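Local structure of malonyl CoA-acyl carrier protein transacylase (Bartonella henselae, 3QAT) at residues 144-149 and 162-167; 137-142 and 180-185; 150-155 and 190-195; 187-190 and 196-199; 170-175 and 288-293. The protein probably catalyses transfer of the malonyl group from malonyl-CoA to acyl carrier protein, supplying malonyl units for bacterial fatty acid biosynthesis. All coordinates share one frame; numbering follows the deposited sequence. Where two conformers were deposited one is given.

Contacts 1 to 4 all lie in one small subdomain with a ferredoxin-like fold, in which helices 146-155 and 179-191 pack on a mostly antiparallel sheet. Contacts 1 and 2 each set one helix on the sheet, with centres about 10 Å apart. Contact 3 joins the ends of the two helices, and contact 4, centred about 7 Å from both 2 and 3, brings helix 179-191 to the edge strand. Contact 5 leaves this unit for helix 286-294 of the larger subdomain; its centre is about 12 Å from that of contact 1. On strand 162-169 of contact 1, N166 touches H97, which lies within the GxSxG pattern of a probable nucleophile elbow.

Contact 1: 144-149 and 162-167; sequences LDEKDV and CQIAND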
# COMPACT_ATOMS: atom_id res chain seq x y z
N LEU A 144 -9.66 -19.58 2.31
CA LEU A 144 -8.85 -20.57 1.61
C LEU A 144 -7.37 -20.23 1.72
O LEU A 144 -6.99 -19.08 1.56
CB LEU A 144 -9.25 -20.65 0.13
CG LEU A 144 -10.72 -20.97 -0.17
CD1 LEU A 144 -10.99 -20.94 -1.69
CD2 LEU A 144 -11.14 -22.33 0.43
N ASP A 145 -6.54 -21.24 1.98
CA ASP A 145 -5.10 -20.96 2.09
C ASP A 145 -4.49 -20.75 0.70
O ASP A 145 -5.11 -21.05 -0.32
CB ASP A 145 -4.35 -22.02 2.92
CG ASP A 145 -4.36 -23.39 2.28
OD1 ASP A 145 -4.47 -23.51 1.04
OD2 ASP A 145 -4.24 -24.38 3.04
N GLU A 146 -3.27 -20.22 0.69
CA GLU A 146 -2.55 -19.90 -0.52
C GLU A 146 -2.45 -21.07 -1.49
O GLU A 146 -2.69 -20.91 -2.70
CB GLU A 146 -1.17 -19.43 -0.14
CG GLU A 146 -0.52 -18.51 -1.10
CD GLU A 146 0.47 -17.60 -0.41
OE1 GLU A 146 1.09 -18.04 0.60
OE2 GLU A 146 0.62 -16.44 -0.88
N LYS A 147 -2.09 -22.24 -0.97
CA LYS A 147 -1.99 -23.46 -1.77
C LYS A 147 -3.29 -23.76 -2.53
O LYS A 147 -3.25 -24.02 -3.74
CB LYS A 147 -1.58 -24.66 -0.90
N ASP A 148 -4.41 -23.71 -1.83
CA ASP A 148 -5.72 -23.99 -2.42
C ASP A 148 -6.12 -22.93 -3.44
O ASP A 148 -6.76 -23.25 -4.44
CB ASP A 148 -6.79 -24.11 -1.33
CG ASP A 148 -6.62 -25.35 -0.46
OD1 ASP A 148 -5.71 -26.17 -0.73
OD2 ASP A 148 -7.39 -25.48 0.52
N VAL A 149 -5.76 -21.68 -3.19
CA VAL A 149 -6.07 -20.64 -4.18
C VAL A 149 -5.18 -20.79 -5.41
O VAL A 149 -5.63 -20.59 -6.53
CB VAL A 149 -6.02 -19.22 -3.59
CG1 VAL A 149 -6.29 -18.16 -4.69
CG2 VAL A 149 -7.03 -19.09 -2.47
N CYS A 162 -5.19 -16.12 -14.09
CA CYS A 162 -5.65 -15.77 -12.73
C CYS A 162 -4.50 -16.00 -11.77
O CYS A 162 -3.89 -17.07 -11.77
CB CYS A 162 -6.87 -16.61 -12.35
SG CYS A 162 -7.62 -16.22 -10.73
N GLN A 163 -4.19 -14.98 -10.97
CA GLN A 163 -3.01 -15.03 -10.11
C GLN A 163 -3.36 -14.50 -8.73
O GLN A 163 -4.36 -13.79 -8.56
CB GLN A 163 -1.91 -14.14 -10.71
CG GLN A 163 -1.28 -14.73 -11.93
CD GLN A 163 -0.32 -13.76 -12.59
OE1 GLN A 163 -0.74 -12.75 -13.13
NE2 GLN A 163 0.96 -14.08 -12.55
N ILE A 164 -2.57 -14.87 -7.73
CA ILE A 164 -2.71 -14.25 -6.40
C ILE A 164 -2.10 -12.85 -6.41
O ILE A 164 -0.89 -12.69 -6.65
CB ILE A 164 -2.08 -15.12 -5.30
CG1 ILE A 164 -2.86 -16.44 -5.17
CG2 ILE A 164 -2.04 -14.35 -3.95
CD1 ILE A 164 -2.30 -17.39 -4.11
N ALA A 165 -2.95 -11.84 -6.17
CA ALA A 165 -2.51 -10.44 -6.13
C ALA A 165 -2.07 -10.01 -4.74
O ALA A 165 -1.10 -9.27 -4.59
CB ALA A 165 -3.66 -9.55 -6.60
N ASN A 166 -2.79 -10.44 -3.70
CA ASN A 166 -2.38 -10.10 -2.33
C ASN A 166 -2.51 -11.36 -1.48
O ASN A 166 -3.52 -12.09 -1.58
CB ASN A 166 -3.35 -9.17 -1.60
CG ASN A 166 -3.49 -7.74 -2.15
OD1 ASN A 166 -4.31 -7.02 -1.57
ND2 ASN A 166 -2.71 -7.29 -3.16
N ASP A 167 -1.57 -11.58 -0.58
CA ASP A 167 -1.73 -12.55 0.48
C ASP A 167 -1.76 -11.69 1.75
O ASP A 167 -0.70 -11.25 2.22
CB ASP A 167 -0.54 -13.53 0.48
CG ASP A 167 -0.56 -14.50 1.66
OD1 ASP A 167 -1.63 -14.76 2.22
OD2 ASP A 167 0.52 -15.02 2.06
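I164 lays the outer end of its side chain against helix 146-155, overlapping E146 and V149. Its CD1 meets E146 CG at 3.7 Å, the two side chains crossing at about a right angle, and the same methyl comes within 3.8 Å of E146 O. Further down the branch, I164 CG1 packs on V149 CG1 at 3.9 Å, one helical turn along. V149 thus adds to an apolar floor that continues onto I175 and L141 of the sheet. Beyond these methyls the contact turns polar. E146 carries its CG anti to the backbone N (chi1 -154°) and runs extended from there, which takes its carboxylate across to D167. E146 OE2 stands 3.3 Å from D167 OD2, with the two carboxylate planes 58° apart. Taken alone, such a pair of acceptors would be unfavourable, but arginines bind both. R264 forms salt bridges with E146 OE1 and D167 OD2, and R260 with E146 OE2, so the positive charges probably offset the repulsion and set the rotation of the two acids. The helix start is fixed locally: D145 is the N-cap, and its OD1 accepts from D148 N at 2.9 Å, approached almost straight on. On the strand, A165 and N166 sit together opposite V174, making a classic beta bulge. N166 ND2 donates back to A165 O from above the carbonyl plane. A helix returning over the strand that follows it, with another strand lying between the two flanking ones, is the first split beta-alpha-beta unit of the ferredoxin-like subdomain of malonyl transferases.

Contact 2: 137-142 and 180-185; sequences SMAALI and KAVETA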
# COMPACT_ATOMS: atom_id res chain seq x y z
N SER A 137 -10.27 -8.31 -13.99
CA SER A 137 -11.06 -8.22 -12.76
C SER A 137 -10.16 -8.58 -11.59
O SER A 137 -9.05 -9.10 -11.78
CB SER A 137 -12.23 -9.23 -12.77
OG SER A 137 -13.17 -8.98 -13.81
N MET A 138 -10.68 -8.36 -10.39
CA MET A 138 -10.08 -8.90 -9.15
C MET A 138 -11.17 -9.59 -8.35
O MET A 138 -12.35 -9.49 -8.70
CB MET A 138 -9.42 -7.80 -8.28
CG MET A 138 -8.28 -7.14 -8.99
SD MET A 138 -7.43 -5.97 -7.90
CE MET A 138 -6.18 -7.04 -7.22
N ALA A 139 -10.79 -10.34 -7.31
CA ALA A 139 -11.77 -10.89 -6.39
C ALA A 139 -11.19 -11.00 -5.01
O ALA A 139 -9.99 -11.26 -4.84
CB ALA A 139 -12.27 -12.28 -6.86
N ALA A 140 -12.05 -10.79 -4.01
CA ALA A 140 -11.62 -10.87 -2.62
C ALA A 140 -12.12 -12.18 -2.04
O ALA A 140 -13.33 -12.42 -2.00
CB ALA A 140 -12.20 -9.68 -1.81
N LEU A 141 -11.18 -13.01 -1.59
CA LEU A 141 -11.52 -14.31 -1.00
C LEU A 141 -11.17 -14.33 0.48
O LEU A 141 -10.18 -13.73 0.92
CB LEU A 141 -10.73 -15.43 -1.70
CG LEU A 141 -10.73 -15.43 -3.22
CD1 LEU A 141 -9.82 -16.60 -3.73
CD2 LEU A 141 -12.14 -15.46 -3.85
N ILE A 142 -12.00 -15.01 1.27
CA ILE A 142 -11.65 -15.33 2.66
C ILE A 142 -11.86 -16.81 2.94
O ILE A 142 -12.89 -17.38 2.55
CB ILE A 142 -12.51 -14.54 3.66
CG1 ILE A 142 -12.37 -13.05 3.40
CG2 ILE A 142 -12.04 -14.84 5.11
CD1 ILE A 142 -13.31 -12.24 4.25
N LYS A 180 -12.95 -13.35 -17.32
CA LYS A 180 -13.65 -14.63 -17.31
C LYS A 180 -13.02 -15.65 -16.35
O LYS A 180 -13.73 -16.32 -15.60
CB LYS A 180 -13.76 -15.23 -18.73
N ALA A 181 -11.69 -15.75 -16.37
CA ALA A 181 -10.97 -16.65 -15.47
C ALA A 181 -11.20 -16.28 -14.00
O ALA A 181 -11.41 -17.15 -13.16
CB ALA A 181 -9.48 -16.66 -15.78
N VAL A 182 -11.18 -14.98 -13.70
CA VAL A 182 -11.39 -14.55 -12.31
C VAL A 182 -12.83 -14.83 -11.85
O VAL A 182 -13.06 -15.30 -10.71
CB VAL A 182 -11.01 -13.04 -12.12
CG1 VAL A 182 -11.35 -12.55 -10.68
CG2 VAL A 182 -9.51 -12.82 -12.40
N GLU A 183 -13.80 -14.60 -12.74
CA GLU A 183 -15.19 -14.93 -12.45
C GLU A 183 -15.36 -16.42 -12.13
O GLU A 183 -16.05 -16.79 -11.17
CB GLU A 183 -16.08 -14.52 -13.64
CG GLU A 183 -17.57 -14.67 -13.35
CD GLU A 183 -18.44 -14.46 -14.58
OE1 GLU A 183 -17.91 -14.14 -15.67
OE2 GLU A 183 -19.68 -14.65 -14.45
N THR A 184 -14.71 -17.27 -12.93
CA THR A 184 -14.78 -18.71 -12.73
C THR A 184 -14.12 -19.09 -11.41
O THR A 184 -14.62 -19.92 -10.68
CB THR A 184 -14.19 -19.50 -13.90
OG1 THR A 184 -14.83 -19.07 -15.11
CG2 THR A 184 -14.40 -21.01 -13.71
N ALA A 185 -12.99 -18.45 -11.12
CA ALA A 185 -12.28 -18.69 -9.88
C ALA A 185 -13.14 -18.40 -8.66
O ALA A 185 -13.06 -19.12 -7.66
CB ALA A 185 -10.99 -17.86 -9.84
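V182 enters the contact at CB, which lies 4.1 Å from S137 CB, and from there its two methyls part to cover different pieces of the strand. CG1, anti to the backbone N (chi1 175°), goes furthest in: it sits 3.8 Å from M138 C, right over the backbone, and has A139 CB at 3.9 Å and S137 CB at 4.0 Å around it. CG2 takes the other course and rests on S137 O at 3.8 Å. One valine therefore spans three consecutive strand residues, using side chain and main chain alike. S137 and A139, two apart in strand 136-142, offer small groups on the face turned to the helix, and this lets the axes of the two segments approach to 7.7 Å, running in nearly the same direction at 17°. Such close alignment of a helix with a strand suits the second helix of a ferredoxin-like alpha-beta plait, here helix 179-191 on strand 136-142, next to edge strand 196-200. V182 also touches L199 of that edge strand, while A185, a turn later, reaches I175. S137 OG is hydrogen-bonded to P201 O. Within the helix, K180 O is gripped by T184 N and OG1 from opposite faces of its plane.

Contact 3: 150-155 and 190-195; sequences EEICEI and SQKGAK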
# COMPACT_ATOMS: atom_id res chain seq x y z
N GLU A 150 -3.91 -21.18 -5.21
CA GLU A 150 -2.99 -21.43 -6.33
C GLU A 150 -3.52 -22.56 -7.22
O GLU A 150 -3.44 -22.50 -8.45
CB GLU A 150 -1.55 -21.70 -5.82
CG GLU A 150 -0.83 -20.41 -5.37
CD GLU A 150 0.55 -20.60 -4.72
OE1 GLU A 150 0.89 -21.72 -4.28
OE2 GLU A 150 1.30 -19.60 -4.65
N GLU A 151 -4.14 -23.55 -6.58
CA GLU A 151 -4.78 -24.64 -7.29
C GLU A 151 -5.99 -24.15 -8.11
O GLU A 151 -6.16 -24.54 -9.26
CB GLU A 151 -5.16 -25.74 -6.31
CG GLU A 151 -5.38 -27.09 -6.98
CD GLU A 151 -6.22 -28.02 -6.11
OE1 GLU A 151 -6.21 -27.87 -4.87
OE2 GLU A 151 -6.89 -28.91 -6.70
N ILE A 152 -6.80 -23.26 -7.53
CA ILE A 152 -7.91 -22.66 -8.28
C ILE A 152 -7.39 -21.89 -9.50
O ILE A 152 -7.97 -21.95 -10.57
CB ILE A 152 -8.78 -21.72 -7.41
CG1 ILE A 152 -9.49 -22.52 -6.29
CG2 ILE A 152 -9.82 -21.03 -8.27
CD1 ILE A 152 -10.23 -21.67 -5.27
N CYS A 153 -6.29 -21.15 -9.33
CA CYS A 153 -5.67 -20.46 -10.46
C CYS A 153 -5.34 -21.42 -11.60
O CYS A 153 -5.54 -21.10 -12.78
CB CYS A 153 -4.42 -19.73 -9.99
SG CYS A 153 -4.80 -18.30 -8.94
N GLU A 154 -4.84 -22.60 -11.24
CA GLU A 154 -4.50 -23.65 -12.20
C GLU A 154 -5.76 -24.25 -12.84
O GLU A 154 -5.79 -24.47 -14.06
CB GLU A 154 -3.65 -24.74 -11.53
N ILE A 155 -6.79 -24.48 -12.03
CA ILE A 155 -8.06 -25.02 -12.51
C ILE A 155 -8.69 -24.16 -13.62
O ILE A 155 -9.25 -24.69 -14.58
CB ILE A 155 -9.05 -25.24 -11.31
CG1 ILE A 155 -8.59 -26.42 -10.45
CG2 ILE A 155 -10.50 -25.42 -11.78
CD1 ILE A 155 -9.21 -26.50 -9.06
N SER A 190 -16.14 -20.47 -4.03
CA SER A 190 -17.42 -20.63 -3.34
C SER A 190 -17.77 -22.11 -3.18
O SER A 190 -18.20 -22.55 -2.11
CB SER A 190 -18.52 -19.93 -4.15
OG SER A 190 -19.74 -19.95 -3.45
N GLN A 191 -17.58 -22.88 -4.25
CA GLN A 191 -17.85 -24.33 -4.23
C GLN A 191 -16.96 -25.02 -3.20
O GLN A 191 -17.41 -25.88 -2.45
CB GLN A 191 -17.64 -24.94 -5.63
CG GLN A 191 -17.65 -26.49 -5.65
CD GLN A 191 -16.26 -27.09 -5.53
OE1 GLN A 191 -15.95 -27.82 -4.57
NE2 GLN A 191 -15.41 -26.79 -6.50
N LYS A 192 -15.70 -24.62 -3.15
CA LYS A 192 -14.76 -25.19 -2.17
C LYS A 192 -14.98 -24.77 -0.73
O LYS A 192 -14.29 -25.26 0.17
CB LYS A 192 -13.32 -24.88 -2.57
CG LYS A 192 -12.88 -25.60 -3.82
CD LYS A 192 -11.38 -25.37 -4.07
CE LYS A 192 -10.89 -26.16 -5.27
NZ LYS A 192 -10.73 -27.62 -4.99
N GLY A 193 -15.93 -23.87 -0.50
CA GLY A 193 -16.33 -23.49 0.85
C GLY A 193 -15.68 -22.23 1.39
O GLY A 193 -15.64 -22.02 2.60
N ALA A 194 -15.20 -21.37 0.49
CA ALA A 194 -14.69 -20.08 0.96
C ALA A 194 -15.75 -19.40 1.81
O ALA A 194 -16.94 -19.46 1.48
CB ALA A 194 -14.32 -19.20 -0.21
N LYS A 195 -15.32 -18.75 2.90
CA LYS A 195 -16.25 -17.99 3.72
C LYS A 195 -16.79 -16.79 2.96
O LYS A 195 -17.96 -16.44 3.09
CB LYS A 195 -15.61 -17.57 5.05
CG LYS A 195 -15.24 -18.75 5.97
CD LYS A 195 -16.37 -19.78 6.04
CE LYS A 195 -16.37 -20.55 7.36
NZ LYS A 195 -17.19 -19.86 8.41
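K192 has more surface buried here than any other residue of the two segments, because its aliphatic chain reaches across from the end of helix 179-191 to I152 and I155 on helix 146-155. The chain is straight as far as CE and bends only at the last torsion (chi4 -75°). I152 runs alongside in the opposite sense, so that its CG1 lies 4.0 Å from K192 CE and its CD1 4.1 Å from K192 CD. I155, one turn on, approaches tip to tip, bringing its CD1 to 4.2 Å from K192 CE. I152 continues inward onto A185, V188 and A189 of helix 179-191, and the lysine methylenes thereby carry the apolar seam between the two helices outward. K192 is followed by a Schellman motif that closes helix 179-191: G193, with positive phi, bonds from N to S190 O at 3.1 Å, and A194 N probably bonds to A189 O. The amino group finds a carboxylate nearby, but E151 OE2 remains 4.4 Å from K192 NZ, too far for a salt bridge. The chemistry of this contact is hence chiefly that of a lysine used for its methylenes, with an acid close enough to add, at most, a mild electrostatic attraction near solvent.

Contact 4: 187-190 and 196-199; sequences EVAS and RAVL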
# COMPACT_ATOMS: atom_id res chain seq x y z
N GLU A 187 -16.46 -18.69 -8.57
CA GLU A 187 -17.38 -19.84 -8.52
C GLU A 187 -16.72 -21.03 -7.83
O GLU A 187 -17.31 -21.62 -6.92
CB GLU A 187 -17.83 -20.22 -9.93
CG GLU A 187 -18.67 -19.14 -10.60
CD GLU A 187 -18.84 -19.36 -12.10
OE1 GLU A 187 -18.27 -20.33 -12.66
OE2 GLU A 187 -19.54 -18.54 -12.74
N VAL A 188 -15.48 -21.33 -8.24
CA VAL A 188 -14.74 -22.46 -7.67
C VAL A 188 -14.45 -22.25 -6.18
O VAL A 188 -14.64 -23.13 -5.35
CB VAL A 188 -13.46 -22.77 -8.45
CG1 VAL A 188 -12.72 -23.94 -7.80
CG2 VAL A 188 -13.79 -23.12 -9.92
N ALA A 189 -14.01 -21.04 -5.82
CA ALA A 189 -13.75 -20.74 -4.41
C ALA A 189 -14.98 -20.94 -3.53
O ALA A 189 -14.89 -21.49 -2.42
CB ALA A 189 -13.24 -19.31 -4.27
N SER A 190 -16.14 -20.47 -4.03
CA SER A 190 -17.42 -20.63 -3.34
C SER A 190 -17.77 -22.11 -3.18
O SER A 190 -18.20 -22.55 -2.11
CB SER A 190 -18.52 -19.93 -4.15
OG SER A 190 -19.74 -19.95 -3.45
N ARG A 196 -15.93 -16.18 2.14
CA ARG A 196 -16.31 -15.05 1.28
C ARG A 196 -15.62 -15.23 -0.06
O ARG A 196 -14.46 -15.62 -0.10
CB ARG A 196 -15.83 -13.73 1.90
CG ARG A 196 -15.88 -12.54 0.91
CD ARG A 196 -15.43 -11.24 1.54
NE ARG A 196 -16.19 -10.97 2.76
CZ ARG A 196 -15.96 -9.95 3.59
NH1 ARG A 196 -14.98 -9.08 3.34
NH2 ARG A 196 -16.71 -9.83 4.68
N ALA A 197 -16.33 -14.94 -1.15
CA ALA A 197 -15.70 -14.91 -2.47
C ALA A 197 -16.44 -13.88 -3.29
O ALA A 197 -17.56 -14.13 -3.76
CB ALA A 197 -15.74 -16.29 -3.13
N VAL A 198 -15.85 -12.69 -3.42
CA VAL A 198 -16.58 -11.58 -4.03
C VAL A 198 -15.84 -11.07 -5.25
O VAL A 198 -14.67 -10.67 -5.16
CB VAL A 198 -16.76 -10.41 -3.02
CG1 VAL A 198 -17.39 -9.20 -3.71
CG2 VAL A 198 -17.62 -10.84 -1.82
N LEU A 199 -16.53 -11.08 -6.39
CA LEU A 199 -15.99 -10.53 -7.64
C LEU A 199 -15.99 -9.01 -7.66
O LEU A 199 -16.95 -8.37 -7.22
CB LEU A 199 -16.79 -11.09 -8.83
CG LEU A 199 -16.27 -10.81 -10.25
CD1 LEU A 199 -14.89 -11.45 -10.51
CD2 LEU A 199 -17.33 -11.34 -11.24
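Helix segment 187-190 and strand segment 196-199 come nearest at S190 and A197, whose CA atoms are 6.0 Å apart. The chain makes its turn in between, leaving the helix and entering an extended run in which A197 directs its CB at the helix while R196 points away. The touching itself is a meeting of two methyls: A189 CB and A197 CB stand 4.1 Å apart. With nothing beyond CB on either residue, the helix can settle close to the strand. A197 CB also comes loosely near the helix backbone, 4.3 Å from S190 N. Strand 172-176, helix 179-191 and strand 196-200 form the second split beta-alpha-beta crossover of the ferredoxin-like subdomain. The two strands are parallel, strand 136-142 fits between them, and 196-200 forms one edge of the sheet. Its backbone is tied to that middle strand by R196 with I142 and V198 with A140. L141 of the same strand touches both alanines, and V186, a turn back along the helix, reaches A197 as well. A189 is touched from helix 146-155 by I152, whose CD1 lies nearest its CA.

Contact 5: 170-175 and 288-293; sequences GGQIVI and TGLARR
G170 and Q172 meet L290 and R293 in a partly buried contact between the two subdomains, where the tight turn leading into strand 172-176 comes up against helix 286-294 of the larger alpha/beta part. Both van der Waals packing and a bridging water hold it. L290, buried, brings its CD2 over one face of the Q172 amide, 3.5 Å from Q172 OE1 and almost as near to Q172 NE2 and CD. Q172 reaches this spot as an extended chain with CG anti to its carbonyl carbon (chi1 -67°). R293 comes at about a right angle to it, the amide and guanidinium planes being 66° apart, and its CD stands 4.0 Å from Q172 NE2. A water links the two donors, taking a bond from Q172 NE2 at 3.0 Å and a weak one from R293 NE at 3.2 Å; the glutamine and arginine are thus coupled indirectly. At the turn, G170, with positive phi, brings its main chain against the arginine stem, CA to R293 CB being 3.8 Å. The fit there is of bare backbone on methylene. Outward from this interface, G171 and I173 pair through their backbones with G143 and L141, and V174 with A165 and N166, which sets strand 172-176 between strands 136-142 and 162-169. On the other side, T288 and A291 of the helix lie on strand 299-303 of the parallel sheet, and R292 NH2 bonds to A300 O.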
# COMPACT_ATOMS: atom_id res chain seq x y z
N GLY A 170 -4.87 -13.49 7.88
CA GLY A 170 -6.22 -13.70 8.37
C GLY A 170 -7.09 -14.50 7.42
O GLY A 170 -8.32 -14.38 7.46
N GLY A 171 -6.46 -15.30 6.57
CA GLY A 171 -7.16 -16.08 5.55
C GLY A 171 -7.68 -15.25 4.38
O GLY A 171 -8.49 -15.75 3.58
N GLN A 172 -7.21 -14.01 4.25
CA GLN A 172 -7.65 -13.11 3.16
C GLN A 172 -6.69 -13.16 1.99
O GLN A 172 -5.50 -12.86 2.15
CB GLN A 172 -7.72 -11.65 3.63
CG GLN A 172 -8.81 -11.41 4.65
CD GLN A 172 -8.82 -9.98 5.14
OE1 GLN A 172 -8.63 -9.03 4.36
NE2 GLN A 172 -9.03 -9.82 6.42
N ILE A 173 -7.21 -13.51 0.82
CA ILE A 173 -6.40 -13.58 -0.40
C ILE A 173 -7.16 -12.86 -1.52
O ILE A 173 -8.36 -13.09 -1.71
CB ILE A 173 -6.06 -15.04 -0.78
CG1 ILE A 173 -5.09 -15.67 0.25
CG2 ILE A 173 -5.48 -15.12 -2.22
CD1 ILE A 173 -4.80 -17.13 0.04
N VAL A 174 -6.48 -11.96 -2.23
CA VAL A 174 -7.06 -11.27 -3.37
C VAL A 174 -6.47 -11.85 -4.65
O VAL A 174 -5.25 -11.99 -4.74
CB VAL A 174 -6.78 -9.76 -3.31
CG1 VAL A 174 -7.51 -9.05 -4.42
CG2 VAL A 174 -7.22 -9.22 -1.94
N ILE A 175 -7.32 -12.23 -5.59
CA ILE A 175 -6.86 -12.72 -6.89
C ILE A 175 -7.12 -11.67 -7.98
O ILE A 175 -7.89 -10.72 -7.79
CB ILE A 175 -7.52 -14.07 -7.28
CG1 ILE A 175 -9.05 -13.95 -7.26
CG2 ILE A 175 -7.01 -15.17 -6.34
CD1 ILE A 175 -9.77 -15.21 -7.80
N THR A 288 -4.00 -2.37 10.42
CA THR A 288 -4.10 -2.74 11.83
C THR A 288 -5.04 -3.95 12.01
O THR A 288 -4.73 -4.88 12.79
CB THR A 288 -4.53 -1.51 12.65
OG1 THR A 288 -3.50 -0.51 12.55
CG2 THR A 288 -4.75 -1.86 14.14
N GLY A 289 -6.15 -3.95 11.27
CA GLY A 289 -7.09 -5.10 11.27
C GLY A 289 -6.39 -6.38 10.82
O GLY A 289 -6.53 -7.43 11.47
N LEU A 290 -5.60 -6.29 9.76
CA LEU A 290 -4.84 -7.44 9.27
C LEU A 290 -3.80 -7.91 10.30
O LEU A 290 -3.67 -9.10 10.53
CB LEU A 290 -4.16 -7.14 7.94
CG LEU A 290 -5.06 -6.83 6.75
CD1 LEU A 290 -4.25 -6.40 5.53
CD2 LEU A 290 -5.91 -8.07 6.40
N ALA A 291 -3.06 -6.96 10.88
CA ALA A 291 -1.96 -7.31 11.81
C ALA A 291 -2.51 -8.12 12.98
O ALA A 291 -1.91 -9.12 13.39
CB ALA A 291 -1.22 -6.07 12.33
N ARG A 292 -3.66 -7.70 13.50
CA ARG A 292 -4.27 -8.38 14.65
C ARG A 292 -4.74 -9.80 14.33
O ARG A 292 -4.76 -10.67 15.23
CB ARG A 292 -5.39 -7.52 15.26
CG ARG A 292 -4.85 -6.22 15.86
CD ARG A 292 -5.92 -5.43 16.60
NE ARG A 292 -5.36 -4.19 17.14
CZ ARG A 292 -6.02 -3.04 17.23
NH1 ARG A 292 -7.28 -2.97 16.79
NH2 ARG A 292 -5.43 -1.96 17.73
N ARG A 293 -5.09 -10.04 13.07
CA ARG A 293 -5.49 -11.38 12.60
C ARG A 293 -4.26 -12.24 12.38
O ARG A 293 -4.29 -13.45 12.66
CB ARG A 293 -6.33 -11.29 11.33
CG ARG A 293 -7.74 -10.76 11.59
CD ARG A 293 -8.52 -10.56 10.29
NE ARG A 293 -9.81 -9.90 10.53
CZ ARG A 293 -10.92 -10.52 10.92
NH1 ARG A 293 -10.94 -11.84 11.14
NH2 ARG A 293 -12.04 -9.81 11.11
O HOH W 1 -8.99 -7.64 8.43